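Local atomic coordinates of putative phage capsid protein (Corynebacterium diphtheriae NCTC 13129, PDB entry 2R9I), a protein that is of unknown function but is probably a phage-type capsid protein, the modelled chain belonging to its helical N-terminal domain. Residues 4-9 with 58-63; 11-16 with 52-57. All coordinates share one frame; numbering follows the deposited sequence.

Interaction 1 (4-9 with 58-63); sequences MNLKDL and AARRGV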
HETATM    1  N   MSE A   4     -10.166   9.409   3.914  1.00 97.15           N
HETATM    2  CA  MSE A   4      -9.932   8.698   5.164  1.00 96.94           C
HETATM    3  C   MSE A   4      -8.815   9.352   5.971  1.00 96.12           C
HETATM    4  O   MSE A   4      -7.964  10.049   5.420  1.00 96.38           O
HETATM    5  CB  MSE A   4      -9.593   7.231   4.891  1.00 96.91           C
HETATM    6  CG  MSE A   4      -9.062   6.967   3.492  1.00 96.69           C
HETATM    7 SE   MSE A   4      -8.448   5.132   3.253  0.60 98.35          SE
HETATM    8  CE  MSE A   4      -9.478   4.671   1.664  1.00 97.58           C
ATOM      9  N   ASN A   5      -8.825   9.122   7.281  1.00 94.78           N
ATOM     10  CA  ASN A   5      -7.769   9.619   8.153  1.00 93.25           C
ATOM     11  C   ASN A   5      -6.635   8.612   8.317  1.00 92.13           C
ATOM     12  O   ASN A   5      -6.693   7.505   7.783  1.00 92.29           O
ATOM     13  CB  ASN A   5      -8.338   9.996   9.523  1.00 93.19           C
ATOM     14  CG  ASN A   5      -8.711   8.783  10.353  1.00 94.08           C
ATOM     15  OD1 ASN A   5      -8.168   7.695  10.160  1.00 94.68           O
ATOM     16  ND2 ASN A   5      -9.641   8.965  11.283  1.00 93.48           N
ATOM     17  N   LEU A   6      -5.604   9.005   9.058  1.00 90.39           N
ATOM     18  CA  LEU A   6      -4.352   8.259   9.086  1.00 88.76           C
ATOM     19  C   LEU A   6      -4.579   6.819   9.534  1.00 87.69           C
ATOM     20  O   LEU A   6      -4.031   5.884   8.951  1.00 87.59           O
ATOM     21  CB  LEU A   6      -3.341   8.943  10.007  1.00 88.75           C
ATOM     22  CG  LEU A   6      -1.924   8.365  10.007  1.00 89.04           C
ATOM     23  CD1 LEU A   6      -1.356   8.334   8.596  1.00 90.53           C
ATOM     24  CD2 LEU A   6      -1.019   9.159  10.936  1.00 88.61           C
ATOM     25  N   LYS A   7      -5.389   6.648  10.573  1.00 86.34           N
ATOM     26  CA  LYS A   7      -5.604   5.330  11.172  1.00 85.11           C
ATOM     27  C   LYS A   7      -6.221   4.396  10.134  1.00 83.48           C
ATOM     28  O   LYS A   7      -5.943   3.195  10.121  1.00 83.16           O
ATOM     29  CB  LYS A   7      -6.521   5.438  12.397  1.00 85.41           C
ATOM     30  CG  LYS A   7      -5.915   6.203  13.608  1.00 86.76           C
ATOM     31  CD  LYS A   7      -6.871   6.271  14.825  1.00 86.23           C
ATOM     32  CE  LYS A   7      -6.202   7.055  15.970  1.00 88.68           C
ATOM     33  NZ  LYS A   7      -7.071   7.169  17.164  1.00 89.01           N
ATOM     34  N   ASP A   8      -7.052   4.975   9.267  1.00 81.60           N
ATOM     35  CA  ASP A   8      -7.745   4.260   8.200  1.00 79.64           C
ATOM     36  C   ASP A   8      -6.790   3.899   7.068  1.00 77.60           C
ATOM     37  O   ASP A   8      -6.894   2.803   6.481  1.00 77.43           O
ATOM     38  CB  ASP A   8      -8.890   5.107   7.622  1.00 80.32           C
ATOM     39  CG  ASP A   8      -9.986   5.429   8.650  1.00 83.26           C
ATOM     40  OD1 ASP A   8     -10.640   4.490   9.167  1.00 84.06           O
ATOM     41  OD2 ASP A   8     -10.209   6.641   8.921  1.00 86.81           O
ATOM     42  N   LEU A   9      -5.891   4.837   6.756  1.00 74.66           N
ATOM     43  CA  LEU A   9      -4.866   4.640   5.747  1.00 72.28           C
ATOM     44  C   LEU A   9      -3.945   3.484   6.109  1.00 70.69           C
ATOM     45  O   LEU A   9      -3.534   2.724   5.245  1.00 70.38           O
ATOM     46  CB  LEU A   9      -4.033   5.903   5.575  1.00 72.21           C
ATOM     47  CG  LEU A   9      -4.486   6.943   4.553  1.00 71.79           C
ATOM     48  CD1 LEU A   9      -3.409   7.983   4.434  1.00 70.17           C
ATOM     49  CD2 LEU A   9      -4.761   6.327   3.181  1.00 69.52           C
ATOM     50  N   ALA A  58       3.015   8.686   4.051  1.00 70.67           N
ATOM     51  CA  ALA A  58       4.192   9.534   4.197  1.00 71.25           C
ATOM     52  C   ALA A  58       3.784  11.012   4.130  1.00 72.18           C
ATOM     53  O   ALA A  58       4.198  11.809   4.970  1.00 72.60           O
ATOM     54  CB  ALA A  58       5.233   9.191   3.126  1.00 70.44           C
ATOM     55  N   ALA A  59       2.943  11.357   3.158  1.00 73.16           N
ATOM     56  CA  ALA A  59       2.400  12.695   3.040  1.00 74.53           C
ATOM     57  C   ALA A  59       1.658  13.106   4.307  1.00 76.23           C
ATOM     58  O   ALA A  59       1.901  14.192   4.825  1.00 77.03           O
ATOM     59  CB  ALA A  59       1.497  12.813   1.831  1.00 73.96           C
ATOM     60  N   ARG A  60       0.772  12.257   4.829  1.00 77.78           N
ATOM     61  CA  ARG A  60       0.031  12.632   6.041  1.00 79.03           C
ATOM     62  C   ARG A  60       0.943  12.797   7.231  1.00 79.28           C
ATOM     63  O   ARG A  60       0.758  13.732   7.991  1.00 79.96           O
ATOM     64  CB  ARG A  60      -1.109  11.658   6.386  1.00 79.38           C
ATOM     65  CG  ARG A  60      -2.236  11.697   5.392  1.00 82.18           C
ATOM     66  CD  ARG A  60      -3.370  10.734   5.743  1.00 88.08           C
ATOM     67  NE  ARG A  60      -4.386  10.761   4.690  1.00 92.17           N
ATOM     68  CZ  ARG A  60      -5.358  11.677   4.602  1.00 93.35           C
ATOM     69  NH1 ARG A  60      -6.223  11.627   3.596  1.00 94.16           N
ATOM     70  NH2 ARG A  60      -5.473  12.642   5.511  1.00 92.90           N
ATOM     71  N   ARG A  61       1.912  11.899   7.411  1.00 79.86           N
ATOM     72  CA  ARG A  61       2.806  11.992   8.566  1.00 80.45           C
ATOM     73  C   ARG A  61       3.692  13.217   8.450  1.00 80.77           C
ATOM     74  O   ARG A  61       3.794  14.010   9.389  1.00 81.05           O
ATOM     75  CB  ARG A  61       3.661  10.750   8.717  1.00 80.34           C
ATOM     76  CG  ARG A  61       3.088   9.751   9.677  1.00 82.14           C
ATOM     77  CD  ARG A  61       3.767   8.408   9.467  1.00 85.02           C
ATOM     78  NE  ARG A  61       3.169   7.340  10.275  1.00 86.98           N
ATOM     79  CZ  ARG A  61       3.364   6.042  10.055  1.00 87.50           C
ATOM     80  NH1 ARG A  61       4.127   5.640   9.040  1.00 87.86           N
ATOM     81  NH2 ARG A  61       2.786   5.138  10.840  1.00 88.07           N
ATOM     82  N   GLY A  62       4.299  13.368   7.278  1.00 80.88           N
ATOM     83  CA  GLY A  62       5.158  14.499   6.983  1.00 81.26           C
ATOM     84  C   GLY A  62       4.504  15.861   7.174  1.00 81.58           C
ATOM     85  O   GLY A  62       5.111  16.755   7.776  1.00 81.83           O
ATOM     86  N   VAL A  63       3.278  16.032   6.678  1.00 81.31           N
ATOM     87  CA  VAL A  63       2.626  17.331   6.759  1.00 81.26           C
ATOM     88  C   VAL A  63       2.451  17.791   8.188  1.00 81.74           C
ATOM     89  O   VAL A  63       2.655  18.968   8.476  1.00 82.46           O
ATOM     90  CB  VAL A  63       1.282  17.378   6.043  1.00 81.29           C
ATOM     91  CG1 VAL A  63       0.340  18.366   6.729  1.00 80.51           C
ATOM     92  CG2 VAL A  63       1.481  17.758   4.592  1.00 80.90           C
TER

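Interaction 2 (11-16 with 52-57); sequences AHRENL and STDEAI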
ATOM      1  N   ALA A  11      -4.752   0.921   8.177  1.00 64.30           N
ATOM      2  CA  ALA A  11      -5.533  -0.307   8.053  1.00 63.75           C
ATOM      3  C   ALA A  11      -5.650  -0.717   6.576  1.00 63.75           C
ATOM      4  O   ALA A  11      -5.510  -1.907   6.221  1.00 63.42           O
ATOM      5  CB  ALA A  11      -6.912  -0.157   8.682  1.00 63.07           C
ATOM      6  N   HIS A  12      -5.900   0.286   5.733  1.00 63.50           N
ATOM      7  CA  HIS A  12      -6.058   0.099   4.297  1.00 63.25           C
ATOM      8  C   HIS A  12      -4.794  -0.482   3.690  1.00 63.31           C
ATOM      9  O   HIS A  12      -4.857  -1.460   2.926  1.00 62.96           O
ATOM     10  CB  HIS A  12      -6.401   1.429   3.631  1.00 62.71           C
ATOM     11  CG  HIS A  12      -6.621   1.323   2.159  1.00 63.17           C
ATOM     12  ND1 HIS A  12      -7.704   0.666   1.611  1.00 63.96           N
ATOM     13  CD2 HIS A  12      -5.892   1.780   1.115  1.00 62.49           C
ATOM     14  CE1 HIS A  12      -7.644   0.742   0.293  1.00 62.48           C
ATOM     15  NE2 HIS A  12      -6.551   1.410  -0.035  1.00 61.47           N
ATOM     16  N   ARG A  13      -3.653   0.111   4.032  1.00 63.36           N
ATOM     17  CA  ARG A  13      -2.356  -0.400   3.569  1.00 64.31           C
ATOM     18  C   ARG A  13      -2.167  -1.864   3.956  1.00 64.64           C
ATOM     19  O   ARG A  13      -1.779  -2.689   3.144  1.00 64.35           O
ATOM     20  CB  ARG A  13      -1.206   0.421   4.158  1.00 64.52           C
ATOM     21  CG  ARG A  13       0.086   0.307   3.374  1.00 63.75           C
ATOM     22  CD  ARG A  13       1.022  -0.736   3.965  1.00 62.98           C
ATOM     23  NE  ARG A  13       2.301  -0.658   3.280  1.00 61.75           N
ATOM     24  CZ  ARG A  13       3.238  -1.600   3.295  1.00 63.29           C
ATOM     25  NH1 ARG A  13       4.351  -1.391   2.602  1.00 62.72           N
ATOM     26  NH2 ARG A  13       3.081  -2.744   3.985  1.00 60.62           N
ATOM     27  N   GLU A  14      -2.443  -2.178   5.207  1.00 64.88           N
ATOM     28  CA  GLU A  14      -2.254  -3.512   5.680  1.00 65.81           C
ATOM     29  C   GLU A  14      -3.214  -4.498   4.997  1.00 65.27           C
ATOM     30  O   GLU A  14      -2.810  -5.625   4.691  1.00 65.22           O
ATOM     31  CB  GLU A  14      -2.408  -3.514   7.176  1.00 66.07           C
ATOM     32  CG  GLU A  14      -2.410  -4.881   7.780  1.00 72.30           C
ATOM     33  CD  GLU A  14      -2.506  -4.780   9.290  1.00 80.93           C
ATOM     34  OE1 GLU A  14      -2.630  -3.627   9.808  1.00 82.92           O
ATOM     35  OE2 GLU A  14      -2.454  -5.847   9.961  1.00 85.02           O
ATOM     36  N   ASN A  15      -4.458  -4.081   4.732  1.00 64.97           N
ATOM     37  CA  ASN A  15      -5.406  -4.894   3.910  1.00 64.95           C
ATOM     38  C   ASN A  15      -4.928  -5.178   2.488  1.00 65.29           C
ATOM     39  O   ASN A  15      -5.066  -6.280   1.978  1.00 65.44           O
ATOM     40  CB  ASN A  15      -6.799  -4.258   3.866  1.00 64.40           C
ATOM     41  CG  ASN A  15      -7.484  -4.270   5.218  1.00 64.82           C
ATOM     42  OD1 ASN A  15      -7.319  -5.205   5.983  1.00 68.36           O
ATOM     43  ND2 ASN A  15      -8.255  -3.245   5.514  1.00 64.25           N
ATOM     44  N   LEU A  16      -4.294  -4.207   1.891  1.00 20.00           N
ATOM     45  CA  LEU A  16      -3.751  -4.381   0.594  1.00 20.00           C
ATOM     46  C   LEU A  16      -2.601  -5.340   0.624  1.00 20.00           C
ATOM     47  O   LEU A  16      -2.412  -6.087  -0.281  1.00 67.71           O
ATOM     48  CB  LEU A  16      -3.290  -3.042   0.072  1.00 20.00           C
ATOM     49  CG  LEU A  16      -4.204  -2.294  -0.876  1.00 20.00           C
ATOM     50  CD1 LEU A  16      -5.594  -2.769  -0.774  1.00 20.00           C
ATOM     51  CD2 LEU A  16      -4.133  -0.860  -0.600  1.00 20.00           C
ATOM     52  N   SER A  52       1.469   3.292  -3.600  1.00 68.69           N
ATOM     53  CA  SER A  52       0.773   4.550  -3.672  1.00 67.90           C
ATOM     54  C   SER A  52       0.093   4.964  -2.327  1.00 67.64           C
ATOM     55  O   SER A  52      -0.028   6.152  -2.002  1.00 67.86           O
ATOM     56  CB  SER A  52      -0.193   4.429  -4.834  1.00 67.44           C
ATOM     57  OG  SER A  52      -1.268   5.295  -4.647  1.00 71.17           O
ATOM     58  N   THR A  53      -0.324   3.981  -1.530  1.00 67.47           N
ATOM     59  CA  THR A  53      -0.883   4.235  -0.197  1.00 66.16           C
ATOM     60  C   THR A  53       0.235   4.575   0.756  1.00 66.60           C
ATOM     61  O   THR A  53       0.064   5.399   1.665  1.00 67.34           O
ATOM     62  CB  THR A  53      -1.654   3.000   0.310  1.00 65.98           C
ATOM     63  OG1 THR A  53      -2.791   2.812  -0.532  1.00 64.91           O
ATOM     64  CG2 THR A  53      -2.121   3.147   1.773  1.00 63.75           C
ATOM     65  N   ASP A  54       1.381   3.934   0.572  1.00 66.09           N
ATOM     66  CA  ASP A  54       2.543   4.287   1.341  1.00 66.76           C
ATOM     67  C   ASP A  54       2.883   5.763   1.181  1.00 67.12           C
ATOM     68  O   ASP A  54       3.252   6.414   2.148  1.00 66.13           O
ATOM     69  CB  ASP A  54       3.725   3.426   0.946  1.00 66.52           C
ATOM     70  CG  ASP A  54       3.707   2.087   1.640  1.00 69.43           C
ATOM     71  OD1 ASP A  54       2.960   1.944   2.654  1.00 70.98           O
ATOM     72  OD2 ASP A  54       4.439   1.170   1.179  1.00 71.74           O
ATOM     73  N   GLU A  55       2.758   6.281  -0.041  1.00 68.21           N
ATOM     74  CA  GLU A  55       2.971   7.707  -0.269  1.00 69.79           C
ATOM     75  C   GLU A  55       1.940   8.554   0.461  1.00 69.65           C
ATOM     76  O   GLU A  55       2.299   9.572   1.058  1.00 69.44           O
ATOM     77  CB  GLU A  55       2.947   8.046  -1.745  1.00 69.89           C
ATOM     78  CG  GLU A  55       4.120   7.450  -2.498  1.00 74.44           C
ATOM     79  CD  GLU A  55       3.955   7.581  -4.027  1.00 82.02           C
ATOM     80  OE1 GLU A  55       2.793   7.516  -4.553  1.00 85.36           O
ATOM     81  OE2 GLU A  55       4.998   7.756  -4.710  1.00 84.88           O
ATOM     82  N   ALA A  56       0.667   8.140   0.425  1.00 69.39           N
ATOM     83  CA  ALA A  56      -0.373   8.877   1.138  1.00 68.79           C
ATOM     84  C   ALA A  56      -0.036   8.953   2.642  1.00 69.24           C
ATOM     85  O   ALA A  56      -0.210   9.992   3.286  1.00 68.84           O
ATOM     86  CB  ALA A  56      -1.711   8.238   0.908  1.00 68.46           C
ATOM     87  N   ILE A  57       0.482   7.852   3.184  1.00 69.43           N
ATOM     88  CA  ILE A  57       0.836   7.771   4.596  1.00 69.50           C
ATOM     89  C   ILE A  57       2.010   8.692   4.918  1.00 70.39           C
ATOM     90  O   ILE A  57       2.001   9.390   5.942  1.00 71.16           O
ATOM     91  CB  ILE A  57       1.148   6.321   4.986  1.00 69.06           C
ATOM     92  CG1 ILE A  57      -0.149   5.517   5.032  1.00 68.68           C
ATOM     93  CG2 ILE A  57       1.866   6.234   6.319  1.00 68.76           C
ATOM     94  CD1 ILE A  57       0.072   4.057   5.150  1.00 67.12           C
TER

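Interaction 1 (4-9 with 58-63)
Leu6 and Arg60 open the apolar part of this contact, their side chains sliding past one another in opposite directions. Leu6 holds CG anti to its own backbone nitrogen (chi1 -173°), which carries the branch across to the second helix, where its CD1 lies 4.0 Å from CB of Arg60. The other methyl, CD2, turns toward the aliphatic root of Arg61 and stands 4.3 Å from CG of that residue. Leu9, the buried member, crosses the Arg60 side chain at about a right angle, its CD1 at the edge of the guanidinium, and also packs on Ala56 and Ile57.

The pairing is the mouth of an antiparallel helical hairpin: the first turn of helix 6-26 rests on the C-terminal half of helix 33-71, an example of a hairpin closed at the surface partly by the carbon portions of long charged side chains.

Polar approaches are of another sort. Arg60, extended from CG to NE, brings one face of its guanidinium against the carbonyl of Met4, a residue present as selenomethionine. Met4 O lies 3.0 Å from Arg60 NH1, yet sits over one face of the group, offset toward its rim, and the angle is too poor for a hydrogen bond. True hydrogen bonds lie within 4-9, where Asn5 and Asp8 build a capping box. Asp8 N donates to Asn5 OD1 over 3.1 Å, nearly in line with the C=O bond, while Asn5 N donates in turn to the anti lone pair of Asp8 OD2 at 3.3 Å.

Interaction 2 (11-16 with 52-57)
Arg13 and Thr53 meet where the two arms of an antiparallel helical hairpin come together, the short axes of 11-16 and 52-57 passing 9.8 Å apart at an angle of 162° between their directions. The close-packed part is aliphatic and centres on Thr53, a buried residue. Its CG2 methyl is anti to the backbone N and points at the opposite helix, where it rests 3.7 Å from CB of Arg13. Ile57, one turn further along, lays CD1 against the same CB at 4.0 Å, so the root of the arginine rests against two neighbouring methyl groups of the facing helix. Ile50 touches both Arg13 and Leu16, continuing the apolar seam along helix 33-71.

Beyond this seam the contact is looser. At one flank His12 presents its ring edge, with CD2 3.7 Å from Thr53 OG1, while CD2 of Leu16 approaches the same oxygen; the hydroxyl makes its hydrogen bond elsewhere, to Glu49 O of its own helix.

At the other flank, partly open to solvent, Arg13 bends sharply at chi2 (-96°), turning its guanidinium out of the seam and toward Asp54. The resulting salt bridge is side-on, guanidinium and carboxylate lying nearly coplanar, and two bonds to separate oxygens should limit rotation of both groups. Arg13 NE reaches Asp54 OD1 at 2.8 Å, with that oxygen tilted from the guanidinium plane. The second bond is straighter: Arg13 NH1 meets the syn lone pair of Asp54 OD2 at 2.9 Å, in the guanidinium plane.

From the N terminus, the chain enters helix 6-26 through residues 4-9, the first half of interaction 1, and, after one intervening residue, supplies 11-16 to interaction 2. It then turns back into helix 33-71, which reaches 52-57 before 58-63. Interaction 2 therefore closes the inner loop, of 35 intervening residues, and interaction 1 the outer one, of 48: the two nest without crossing, as expected for an antiparallel hairpin. Their centres are about 9 Å apart, and they join through Leu9, whose CD1 packs on Ala56 CB and whose carbonyl lies beside Thr53 and Ile57. Both tie the same two helices, interaction 2 near the middle of the chain and interaction 1 nearer the surface.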